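PDB 6TJ6: calmodulin, putative from Toxoplasma gondii, which binds calcium through an EF-hand in its N-terminal half and is probably a calmodulin-like light chain. Local coordinates for residues 86-90 with 122-126; 11-15 with 30-35; 73-78 with 126-130. One frame throughout, in Å; residues are numbered along the deposited sequence.

Interaction 1: residues 86-90 with 122-126; sequences GTVSA and GKIQY
Val-88 and Ile-124 face each other across the two backbones. Val-88 N donates to Ile-124 O over 3.0 Å, with 146° at the hydrogen. The return bond from Ile-124 N to Val-88 O is short but so bent that it is weak. Two residues further along, Ala-90 N reaches Gly-122 O at 2.9 Å; this is the straightest of the three at 166°, although the donor stands above the carbonyl plane. Thr-87 CA also points its hydrogen at Ile-124 O, 3.0 Å away, so that oxygen takes an N-H and a C-H together. This is the short antiparallel pairing of loops characteristic of a two-EF-hand lobe, in which the loop before helix 90-100 meets the one before helix 127-134. Both helix starts lie here: Tyr-126 is an N-cap residue, as is Ser-89, whose OG caps Glu-92 N. Apolar contacts fill the side of Val-88 and Ile-124. Val-88 CG2 lies 3.9 Å from Ile-124 CB, while CG1 meets Tyr-126 CD2 at 3.5 Å, the two side chains crossing at about a right angle. With CG of Tyr-126 set between its backbone N and carbonyl carbon (chi1 66°), the ring swings back across the other loop; Gly-86 O sits over one face and the hydroxyl hydrogen-bonds to Asp-81 OD2. Beside Lys-123 packing is tight: its CG presses to 3.4 Å from Thr-87 CB, while Thr-87 OG1 bonds with Asp-85 OD1. Gln-125 folds at its second torsion and lies alongside Thr-87, with OE1 3.2 Å from CG2.

Interaction 2: residues 11-15 with 30-35; sequences AFALF and LAIRSC
Ala-11 and Ala-31 mark where the backbones come nearest, their CA atoms 5.7 Å apart, as segments 11-15 and 30-34 run roughly antiparallel at 139° with axes 9.3 Å apart. Phe-15 does most of the touching. Its CG stands anti to the carbonyl carbon (chi1 -77°), which lays the ring against the opposing helix backbone. Ala-31 CA sits over the ring face, 4.0 Å from the centroid and 26° off the normal, in a CH-pi contact; Leu-30 C and Ala-31 N lie over the centre of that face as well. The far part of the ring is gripped at two places: CE1 meets Leu-30 CB at 3.5 Å, the side chains crossing at about a right angle, and CE2 meets Ser-34 CB at the same 3.5 Å from an oblique direction. Nearer the root, Phe-15 CB packs on Ala-31 CB.

One turn earlier, Ala-11 uses its lone methyl. Its CB lies 3.6 Å from Cys-35 SG and an equal 3.6 Å from Ser-34 OG. That hydroxyl finds its acceptor in its own helix, donating to Ala-31 O in the carbonyl plane; the modelled 2.5 Å is unusually short and its exact value doubtful.

These are the entering and exiting helices of the first EF-hand, and Phe-15 directly precedes Asp-16, a calcium ligand in another structure of this protein; no calcium is bound to this chain here. Ile-23 of strand 22-24 touches both Phe-15 and Ala-31, while helix 53-64 covers the exiting helix with Phe-56 on Ala-31 and Met-60 on Cys-35.

Interaction 3: residues 73-78 with 126-130; sequences LIKSFK and YANFV
Phe-77 and Tyr-126 join the first helix of the C-terminal EF-hand pair, 69-78, to its last, 127-134, in the core of that lobe. Their rings are almost parallel, with planes 8° apart, but they slide past each other in opposite directions until the centroids are 5.5 Å apart and there is hardly any overlap. Each ring instead covers the root of the other. Phe-77 CB stands over the Tyr-126 face, 3.7 Å from the centroid, and Tyr-126 CB stands over the Phe-77 face at 3.8 Å, so a pair of reciprocal CH-pi contacts takes the place of a stack.

Ile-74 closes on the Tyr-126 edge: CG2 lies in the ring plane, 3.9 Å from CE1. Its other branch runs along the start of the last helix, with CD1 3.9 Å from Ala-127 CA and CG1 against Val-130. Val-130 works as a fork. With CG1 set opposite its backbone N (chi1 166°), that methyl faces Leu-73 CB, while CG2 approaches the Phe-77 ring obliquely, 3.7 Å from CE2. At its tip, Phe-77 reaches a third ring, CZ lying 3.9 Å from Phe-129 CE2 near the plane of Phe-129. Leu-73, Phe-77 and Phe-129 also pack against the chain of another protein.

At the outer end the aliphatic part of Lys-78 crosses the tyrosine hydroxyl at a slant, CG 3.6 Å from OH, before its amine leads away. No hydrogen bond crosses between these two segments: the hydroxyl turns to Asp-81 instead, and the contact between them is apolar, resting on close fit, dispersion and the burial of carbon surface. Each CB seated over the other ring would be expected to resist sliding of one helix along the other.

How the interactions relate
Interactions 1 and 3 are neighbouring contacts of one lobe, their centres 9 Å apart. Tyr-126 belongs to both, and they also meet directly: Val-88 CG1 lies 3.5 Å from Phe-77 O, and Ile-124 CG2 lies 4.1 Å from Phe-129 CB. The loop pairing of 86-90 with 122-126 thus sits at the end of the helix packing of 73-78 with 126-130. Interaction 2 belongs to the other lobe, on the opposite side of the chain's centre, its centre about 26 Å from that of interaction 1 and 20 Å from that of interaction 3. It alone adjoins the calcium site known from another structure of this protein, which holds no calcium in this chain; the Phe-15 side chain lies about 6 Å from that of Asp-16.

Interaction 1: residues 86-90 with 122-126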
ATOM      1  N   GLY A  86     -16.859  31.931  -3.150  1.00 99.50           N
ATOM      2  CA  GLY A  86     -16.406  30.563  -3.285  1.00 94.38           C
ATOM      3  C   GLY A  86     -14.929  30.423  -3.566  1.00 90.71           C
ATOM      4  O   GLY A  86     -14.513  29.419  -4.148  1.00 88.24           O
ATOM      5  N   THR A  87     -14.118  31.406  -3.172  1.00 93.34           N
ATOM      6  CA  THR A  87     -12.692  31.394  -3.468  1.00 95.22           C
ATOM      7  C   THR A  87     -11.892  31.803  -2.238  1.00 93.48           C
ATOM      8  O   THR A  87     -12.374  32.546  -1.380  1.00 96.65           O
ATOM      9  CB  THR A  87     -12.331  32.339  -4.623  1.00 97.81           C
ATOM     10  OG1 THR A  87     -12.388  33.696  -4.169  1.00 99.41           O
ATOM     11  CG2 THR A  87     -13.273  32.164  -5.806  1.00 95.32           C
ATOM     12  N   VAL A  88     -10.652  31.313  -2.169  1.00 88.92           N
ATOM     13  CA  VAL A  88      -9.681  31.763  -1.179  1.00 86.72           C
ATOM     14  C   VAL A  88      -8.367  32.058  -1.890  1.00 90.10           C
ATOM     15  O   VAL A  88      -8.060  31.477  -2.936  1.00 91.50           O
ATOM     16  CB  VAL A  88      -9.462  30.737  -0.040  1.00 81.22           C
ATOM     17  CG1 VAL A  88     -10.762  30.459   0.698  1.00 78.94           C
ATOM     18  CG2 VAL A  88      -8.843  29.450  -0.574  1.00 83.74           C
ATOM     19  N   SER A  89      -7.591  32.970  -1.309  1.00 89.74           N
ATOM     20  CA  SER A  89      -6.334  33.394  -1.911  1.00 88.79           C
ATOM     21  C   SER A  89      -5.310  32.263  -1.880  1.00 86.29           C
ATOM     22  O   SER A  89      -5.109  31.619  -0.846  1.00 81.08           O
ATOM     23  CB  SER A  89      -5.790  34.621  -1.183  1.00 95.09           C
ATOM     24  OG  SER A  89      -4.391  34.738  -1.366  1.00 98.11           O
ATOM     25  N   ALA A  90      -4.653  32.033  -3.019  1.00 90.62           N
ATOM     26  CA  ALA A  90      -3.701  30.932  -3.114  1.00 86.89           C
ATOM     27  C   ALA A  90      -2.432  31.217  -2.319  1.00 85.54           C
ATOM     28  O   ALA A  90      -1.899  30.323  -1.649  1.00 90.65           O
ATOM     29  CB  ALA A  90      -3.366  30.655  -4.580  1.00 96.98           C
ATOM     30  N   GLY A 122      -4.809  32.997  -8.995  1.00131.23           N
ATOM     31  CA  GLY A 122      -4.557  33.494  -7.657  1.00136.71           C
ATOM     32  C   GLY A 122      -5.643  33.177  -6.658  1.00136.24           C
ATOM     33  O   GLY A 122      -5.464  33.453  -5.464  1.00138.92           O
ATOM     34  N   LYS A 123      -6.760  32.619  -7.104  1.00132.26           N
ATOM     35  CA  LYS A 123      -7.873  32.190  -6.277  1.00121.08           C
ATOM     36  C   LYS A 123      -7.940  30.669  -6.275  1.00119.84           C
ATOM     37  O   LYS A 123      -7.302  29.991  -7.084  1.00118.69           O
ATOM     38  CB  LYS A 123      -9.186  32.794  -6.794  1.00115.83           C
ATOM     39  CG  LYS A 123      -9.673  34.010  -6.022  1.00112.48           C
ATOM     40  CD  LYS A 123      -8.547  34.937  -5.614  1.00111.99           C
ATOM     41  CE  LYS A 123      -8.959  35.763  -4.407  1.00114.41           C
ATOM     42  NZ  LYS A 123      -7.885  36.690  -3.966  1.00115.76           N
ATOM     43  N   ILE A 124      -8.717  30.133  -5.339  1.00115.56           N
ATOM     44  CA  ILE A 124      -8.950  28.697  -5.232  1.00107.89           C
ATOM     45  C   ILE A 124     -10.435  28.480  -4.999  1.00117.19           C
ATOM     46  O   ILE A 124     -10.987  28.974  -4.009  1.00117.88           O
ATOM     47  CB  ILE A 124      -8.132  28.058  -4.097  1.00 97.91           C
ATOM     48  CG1 ILE A 124      -6.633  28.153  -4.389  1.00 90.74           C
ATOM     49  CG2 ILE A 124      -8.554  26.609  -3.890  1.00 92.22           C
ATOM     50  CD1 ILE A 124      -5.771  27.463  -3.351  1.00 78.53           C
ATOM     51  N   GLN A 125     -11.077  27.724  -5.890  1.00121.07           N
ATOM     52  CA  GLN A 125     -12.506  27.469  -5.760  1.00122.43           C
ATOM     53  C   GLN A 125     -12.856  26.654  -4.518  1.00115.62           C
ATOM     54  O   GLN A 125     -14.042  26.521  -4.203  1.00122.18           O
ATOM     55  CB  GLN A 125     -13.018  26.758  -7.017  1.00126.38           C
ATOM     56  CG  GLN A 125     -12.722  27.485  -8.326  1.00130.53           C
ATOM     57  CD  GLN A 125     -13.583  28.720  -8.534  1.00133.97           C
ATOM     58  OE1 GLN A 125     -13.506  29.684  -7.773  1.00136.43           O
ATOM     59  NE2 GLN A 125     -14.409  28.695  -9.573  1.00134.15           N
ATOM     60  N   TYR A 126     -11.850  26.143  -3.805  1.00100.54           N
ATOM     61  CA  TYR A 126     -11.927  25.239  -2.654  1.00 88.94           C
ATOM     62  C   TYR A 126     -13.085  24.239  -2.655  1.00 90.36           C
ATOM     63  O   TYR A 126     -12.873  23.076  -2.301  1.00 89.36           O
ATOM     64  CB  TYR A 126     -11.898  26.034  -1.335  1.00 82.58           C
ATOM     65  CG  TYR A 126     -13.056  26.953  -0.991  1.00 84.21           C
ATOM     66  CD1 TYR A 126     -14.245  26.452  -0.476  1.00 83.56           C
ATOM     67  CD2 TYR A 126     -12.921  28.332  -1.095  1.00 77.40           C
ATOM     68  CE1 TYR A 126     -15.286  27.295  -0.127  1.00 79.43           C
ATOM     69  CE2 TYR A 126     -13.957  29.181  -0.744  1.00 80.08           C
ATOM     70  CZ  TYR A 126     -15.138  28.657  -0.264  1.00 84.28           C
ATOM     71  OH  TYR A 126     -16.174  29.495   0.085  1.00 85.92           O
TER

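Interaction 2: residues 11-15 with 30-35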
ATOM      1  N   ALA A  11      -6.059   4.402   4.279  1.00 52.77           N
ATOM      2  CA  ALA A  11      -5.391   5.283   5.232  1.00 50.47           C
ATOM      3  C   ALA A  11      -4.716   4.483   6.337  1.00 43.17           C
ATOM      4  O   ALA A  11      -3.581   4.788   6.736  1.00 48.74           O
ATOM      5  CB  ALA A  11      -6.393   6.276   5.821  1.00 51.79           C
ATOM      6  N   PHE A  12      -5.399   3.450   6.839  1.00 44.60           N
ATOM      7  CA  PHE A  12      -4.768   2.571   7.819  1.00 41.92           C
ATOM      8  C   PHE A  12      -3.494   1.955   7.252  1.00 48.18           C
ATOM      9  O   PHE A  12      -2.435   1.989   7.892  1.00 49.10           O
ATOM     10  CB  PHE A  12      -5.737   1.476   8.271  1.00 40.46           C
ATOM     11  CG  PHE A  12      -5.249   0.703   9.468  1.00 47.75           C
ATOM     12  CD1 PHE A  12      -5.488   1.170  10.750  1.00 47.18           C
ATOM     13  CD2 PHE A  12      -4.538  -0.479   9.311  1.00 51.99           C
ATOM     14  CE1 PHE A  12      -5.033   0.472  11.856  1.00 53.81           C
ATOM     15  CE2 PHE A  12      -4.079  -1.185  10.413  1.00 50.21           C
ATOM     16  CZ  PHE A  12      -4.326  -0.708  11.688  1.00 53.99           C
ATOM     17  N   ALA A  13      -3.575   1.402   6.039  1.00 49.52           N
ATOM     18  CA  ALA A  13      -2.396   0.783   5.433  1.00 48.41           C
ATOM     19  C   ALA A  13      -1.269   1.789   5.222  1.00 51.99           C
ATOM     20  O   ALA A  13      -0.089   1.434   5.338  1.00 54.98           O
ATOM     21  CB  ALA A  13      -2.772   0.120   4.109  1.00 48.80           C
ATOM     22  N   LEU A  14      -1.609   3.044   4.929  1.00 49.30           N
ATOM     23  CA  LEU A  14      -0.596   4.042   4.601  1.00 51.94           C
ATOM     24  C   LEU A  14       0.085   4.605   5.836  1.00 56.80           C
ATOM     25  O   LEU A  14       1.255   4.995   5.762  1.00 50.78           O
ATOM     26  CB  LEU A  14      -1.215   5.183   3.792  1.00 51.80           C
ATOM     27  CG  LEU A  14      -1.664   4.854   2.366  1.00 55.76           C
ATOM     28  CD1 LEU A  14      -2.411   6.025   1.746  1.00 56.55           C
ATOM     29  CD2 LEU A  14      -0.476   4.455   1.514  1.00 49.31           C
ATOM     30  N   PHE A  15      -0.611   4.669   6.971  1.00 53.59           N
ATOM     31  CA  PHE A  15      -0.013   5.245   8.167  1.00 58.56           C
ATOM     32  C   PHE A  15       0.452   4.205   9.179  1.00 60.07           C
ATOM     33  O   PHE A  15       0.935   4.579  10.255  1.00 52.32           O
ATOM     34  CB  PHE A  15      -0.984   6.234   8.813  1.00 56.04           C
ATOM     35  CG  PHE A  15      -1.039   7.552   8.099  1.00 50.73           C
ATOM     36  CD1 PHE A  15      -0.116   8.543   8.383  1.00 53.86           C
ATOM     37  CD2 PHE A  15      -1.987   7.790   7.120  1.00 52.72           C
ATOM     38  CE1 PHE A  15      -0.150   9.756   7.718  1.00 54.30           C
ATOM     39  CE2 PHE A  15      -2.025   8.999   6.453  1.00 59.26           C
ATOM     40  CZ  PHE A  15      -1.106   9.983   6.753  1.00 55.96           C
ATOM     41  N   LEU A  30      -2.815  11.521  12.391  1.00 46.75           N
ATOM     42  CA  LEU A  30      -2.552  11.759  10.976  1.00 44.85           C
ATOM     43  C   LEU A  30      -3.482  10.926  10.107  1.00 46.84           C
ATOM     44  O   LEU A  30      -4.183  11.464   9.238  1.00 55.16           O
ATOM     45  CB  LEU A  30      -1.084  11.465  10.658  1.00 52.30           C
ATOM     46  CG  LEU A  30      -0.143  12.674  10.712  1.00 56.57           C
ATOM     47  CD1 LEU A  30      -0.462  13.594  11.887  1.00 58.21           C
ATOM     48  CD2 LEU A  30       1.304  12.215  10.777  1.00 48.41           C
ATOM     49  N   ALA A  31      -3.548   9.615  10.369  1.00 49.95           N
ATOM     50  CA  ALA A  31      -4.465   8.764   9.619  1.00 50.79           C
ATOM     51  C   ALA A  31      -5.860   9.369   9.606  1.00 47.21           C
ATOM     52  O   ALA A  31      -6.447   9.587   8.538  1.00 47.36           O
ATOM     53  CB  ALA A  31      -4.490   7.355  10.215  1.00 45.15           C
ATOM     54  N   ILE A  32      -6.368   9.727  10.788  1.00 47.09           N
ATOM     55  CA  ILE A  32      -7.701  10.312  10.866  1.00 50.78           C
ATOM     56  C   ILE A  32      -7.769  11.563  10.002  1.00 52.04           C
ATOM     57  O   ILE A  32      -8.627  11.683   9.115  1.00 44.82           O
ATOM     58  CB  ILE A  32      -8.074  10.602  12.330  1.00 56.75           C
ATOM     59  CG1 ILE A  32      -8.121   9.294  13.121  1.00 50.39           C
ATOM     60  CG2 ILE A  32      -9.408  11.321  12.410  1.00 51.59           C
ATOM     61  CD1 ILE A  32      -8.281   9.476  14.619  1.00 50.68           C
ATOM     62  N   ARG A  33      -6.819  12.483  10.197  1.00 43.88           N
ATOM     63  CA  ARG A  33      -6.860  13.724   9.437  1.00 48.68           C
ATOM     64  C   ARG A  33      -6.688  13.469   7.949  1.00 51.57           C
ATOM     65  O   ARG A  33      -7.200  14.240   7.128  1.00 48.37           O
ATOM     66  CB  ARG A  33      -5.789  14.694   9.942  1.00 52.40           C
ATOM     67  CG  ARG A  33      -6.027  15.182  11.361  1.00 51.86           C
ATOM     68  CD  ARG A  33      -5.244  16.454  11.663  1.00 53.62           C
ATOM     69  NE  ARG A  33      -5.610  17.019  12.960  1.00 60.25           N
ATOM     70  CZ  ARG A  33      -4.759  17.222  13.960  1.00 65.94           C
ATOM     71  NH1 ARG A  33      -3.474  16.923  13.817  1.00 64.68           N
ATOM     72  NH2 ARG A  33      -5.194  17.733  15.103  1.00 68.12           N
ATOM     73  N   SER A  34      -6.009  12.379   7.578  1.00 48.65           N
ATOM     74  CA  SER A  34      -5.818  12.108   6.159  1.00 54.34           C
ATOM     75  C   SER A  34      -7.131  11.804   5.453  1.00 57.22           C
ATOM     76  O   SER A  34      -7.209  11.950   4.228  1.00 53.87           O
ATOM     77  CB  SER A  34      -4.836  10.951   5.962  1.00 54.49           C
ATOM     78  OG  SER A  34      -5.449   9.699   6.220  1.00 51.96           O
ATOM     79  N   CYS A  35      -8.165  11.404   6.192  1.00 43.67           N
ATOM     80  CA  CYS A  35      -9.473  11.163   5.601  1.00 46.62           C
ATOM     81  C   CYS A  35     -10.370  12.393   5.647  1.00 56.90           C
ATOM     82  O   CYS A  35     -11.567  12.285   5.362  1.00 54.72           O
ATOM     83  CB  CYS A  35     -10.152   9.983   6.299  1.00 47.96           C
ATOM     84  SG  CYS A  35      -9.218   8.436   6.180  1.00 51.58           S
TER

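Interaction 3: residues 73-78 with 126-130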
ATOM      1  N   LEU A  73     -14.910  20.559   5.471  1.00 64.69           N
ATOM      2  CA  LEU A  73     -13.749  21.172   4.830  1.00 64.21           C
ATOM      3  C   LEU A  73     -14.141  22.434   4.070  1.00 67.00           C
ATOM      4  O   LEU A  73     -13.449  23.460   4.143  1.00 65.53           O
ATOM      5  CB  LEU A  73     -13.075  20.169   3.893  1.00 59.30           C
ATOM      6  CG  LEU A  73     -11.925  19.325   4.451  1.00 70.96           C
ATOM      7  CD1 LEU A  73     -10.708  20.185   4.734  1.00 60.17           C
ATOM      8  CD2 LEU A  73     -12.353  18.594   5.702  1.00 76.49           C
ATOM      9  N   ILE A  74     -15.243  22.374   3.317  1.00 67.68           N
ATOM     10  CA  ILE A  74     -15.728  23.569   2.634  1.00 69.10           C
ATOM     11  C   ILE A  74     -16.101  24.642   3.652  1.00 71.09           C
ATOM     12  O   ILE A  74     -15.880  25.840   3.429  1.00 71.17           O
ATOM     13  CB  ILE A  74     -16.905  23.209   1.707  1.00 67.61           C
ATOM     14  CG1 ILE A  74     -16.421  22.313   0.564  1.00 68.22           C
ATOM     15  CG2 ILE A  74     -17.563  24.460   1.149  1.00 71.51           C
ATOM     16  CD1 ILE A  74     -17.520  21.883  -0.388  1.00 76.90           C
ATOM     17  N   LYS A  75     -16.624  24.223   4.809  1.00 77.75           N
ATOM     18  CA  LYS A  75     -16.972  25.157   5.873  1.00 77.27           C
ATOM     19  C   LYS A  75     -15.733  25.816   6.463  1.00 74.24           C
ATOM     20  O   LYS A  75     -15.752  27.008   6.788  1.00 80.61           O
ATOM     21  CB  LYS A  75     -17.760  24.415   6.956  1.00 81.06           C
ATOM     22  CG  LYS A  75     -18.467  25.300   7.963  1.00 88.01           C
ATOM     23  CD  LYS A  75     -19.570  24.522   8.670  1.00 92.14           C
ATOM     24  CE  LYS A  75     -19.164  24.099  10.073  1.00 93.07           C
ATOM     25  NZ  LYS A  75     -19.304  25.222  11.043  1.00 89.35           N
ATOM     26  N   SER A  76     -14.649  25.052   6.616  1.00 72.57           N
ATOM     27  CA  SER A  76     -13.399  25.626   7.102  1.00 72.68           C
ATOM     28  C   SER A  76     -12.809  26.602   6.092  1.00 73.12           C
ATOM     29  O   SER A  76     -12.290  27.658   6.469  1.00 74.79           O
ATOM     30  CB  SER A  76     -12.396  24.518   7.423  1.00 69.78           C
ATOM     31  OG  SER A  76     -12.898  23.641   8.415  1.00 71.58           O
ATOM     32  N   PHE A  77     -12.871  26.260   4.802  1.00 73.87           N
ATOM     33  CA  PHE A  77     -12.364  27.166   3.773  1.00 67.30           C
ATOM     34  C   PHE A  77     -13.175  28.455   3.717  1.00 72.14           C
ATOM     35  O   PHE A  77     -12.617  29.540   3.512  1.00 77.01           O
ATOM     36  CB  PHE A  77     -12.372  26.481   2.408  1.00 64.99           C
ATOM     37  CG  PHE A  77     -11.105  25.747   2.084  1.00 66.49           C
ATOM     38  CD1 PHE A  77      -9.939  26.438   1.796  1.00 70.39           C
ATOM     39  CD2 PHE A  77     -11.084  24.363   2.046  1.00 63.05           C
ATOM     40  CE1 PHE A  77      -8.772  25.763   1.490  1.00 62.42           C
ATOM     41  CE2 PHE A  77      -9.923  23.682   1.740  1.00 60.27           C
ATOM     42  CZ  PHE A  77      -8.765  24.382   1.461  1.00 66.49           C
ATOM     43  N   LYS A  78     -14.497  28.358   3.895  1.00 72.17           N
ATOM     44  CA  LYS A  78     -15.354  29.531   3.749  1.00 75.97           C
ATOM     45  C   LYS A  78     -15.077  30.592   4.809  1.00 75.49           C
ATOM     46  O   LYS A  78     -15.427  31.759   4.605  1.00 72.15           O
ATOM     47  CB  LYS A  78     -16.827  29.120   3.799  1.00 76.37           C
ATOM     48  CG  LYS A  78     -17.769  30.182   3.250  1.00 80.39           C
ATOM     49  CD  LYS A  78     -19.192  29.996   3.746  1.00 83.57           C
ATOM     50  CE  LYS A  78     -20.085  31.144   3.292  1.00 84.54           C
ATOM     51  NZ  LYS A  78     -20.387  32.107   4.390  1.00 85.88           N
ATOM     52  N   TYR A 126     -11.850  26.143  -3.805  1.00100.54           N
ATOM     53  CA  TYR A 126     -11.927  25.239  -2.654  1.00 88.94           C
ATOM     54  C   TYR A 126     -13.085  24.239  -2.655  1.00 90.36           C
ATOM     55  O   TYR A 126     -12.873  23.076  -2.301  1.00 89.36           O
ATOM     56  CB  TYR A 126     -11.898  26.034  -1.335  1.00 82.58           C
ATOM     57  CG  TYR A 126     -13.056  26.953  -0.991  1.00 84.21           C
ATOM     58  CD1 TYR A 126     -14.245  26.452  -0.476  1.00 83.56           C
ATOM     59  CD2 TYR A 126     -12.921  28.332  -1.095  1.00 77.40           C
ATOM     60  CE1 TYR A 126     -15.286  27.295  -0.127  1.00 79.43           C
ATOM     61  CE2 TYR A 126     -13.957  29.181  -0.744  1.00 80.08           C
ATOM     62  CZ  TYR A 126     -15.138  28.657  -0.264  1.00 84.28           C
ATOM     63  OH  TYR A 126     -16.174  29.495   0.085  1.00 85.92           O
ATOM     64  N   ALA A 127     -14.299  24.641  -3.034  1.00 91.70           N
ATOM     65  CA  ALA A 127     -15.370  23.659  -3.182  1.00 91.13           C
ATOM     66  C   ALA A 127     -15.007  22.630  -4.247  1.00 92.96           C
ATOM     67  O   ALA A 127     -14.958  21.422  -3.980  1.00 87.40           O
ATOM     68  CB  ALA A 127     -16.688  24.355  -3.525  1.00 99.37           C
ATOM     69  N   ASN A 128     -14.733  23.103  -5.467  1.00 96.00           N
ATOM     70  CA  ASN A 128     -14.231  22.226  -6.520  1.00 99.00           C
ATOM     71  C   ASN A 128     -12.959  21.515  -6.078  1.00 91.75           C
ATOM     72  O   ASN A 128     -12.754  20.335  -6.390  1.00 90.45           O
ATOM     73  CB  ASN A 128     -13.980  23.042  -7.790  1.00102.58           C
ATOM     74  CG  ASN A 128     -13.815  22.175  -9.022  1.00109.82           C
ATOM     75  OD1 ASN A 128     -14.344  21.067  -9.094  0.50110.72           O
ATOM     76  ND2 ASN A 128     -13.082  22.684 -10.007  0.50111.79           N
ATOM     77  N   PHE A 129     -12.104  22.210  -5.328  1.00 89.26           N
ATOM     78  CA  PHE A 129     -10.842  21.627  -4.883  1.00 85.76           C
ATOM     79  C   PHE A 129     -11.075  20.514  -3.866  1.00 83.46           C
ATOM     80  O   PHE A 129     -10.524  19.414  -3.998  1.00 86.22           O
ATOM     81  CB  PHE A 129      -9.950  22.734  -4.315  1.00 84.48           C
ATOM     82  CG  PHE A 129      -8.782  22.237  -3.520  1.00 85.53           C
ATOM     83  CD1 PHE A 129      -7.754  21.535  -4.128  1.00 87.69           C
ATOM     84  CD2 PHE A 129      -8.696  22.506  -2.163  1.00 80.05           C
ATOM     85  CE1 PHE A 129      -6.669  21.090  -3.389  1.00 84.43           C
ATOM     86  CE2 PHE A 129      -7.618  22.065  -1.422  1.00 78.26           C
ATOM     87  CZ  PHE A 129      -6.602  21.356  -2.035  1.00 78.55           C
ATOM     88  N   VAL A 130     -11.905  20.771  -2.851  1.00 83.62           N
ATOM     89  CA  VAL A 130     -12.193  19.740  -1.855  1.00 80.86           C
ATOM     90  C   VAL A 130     -12.872  18.540  -2.509  1.00 88.58           C
ATOM     91  O   VAL A 130     -12.574  17.384  -2.178  1.00 75.65           O
ATOM     92  CB  VAL A 130     -13.036  20.322  -0.704  1.00 72.58           C
ATOM     93  CG1 VAL A 130     -13.622  19.209   0.149  1.00 65.85           C
ATOM     94  CG2 VAL A 130     -12.183  21.244   0.155  1.00 72.74           C
TER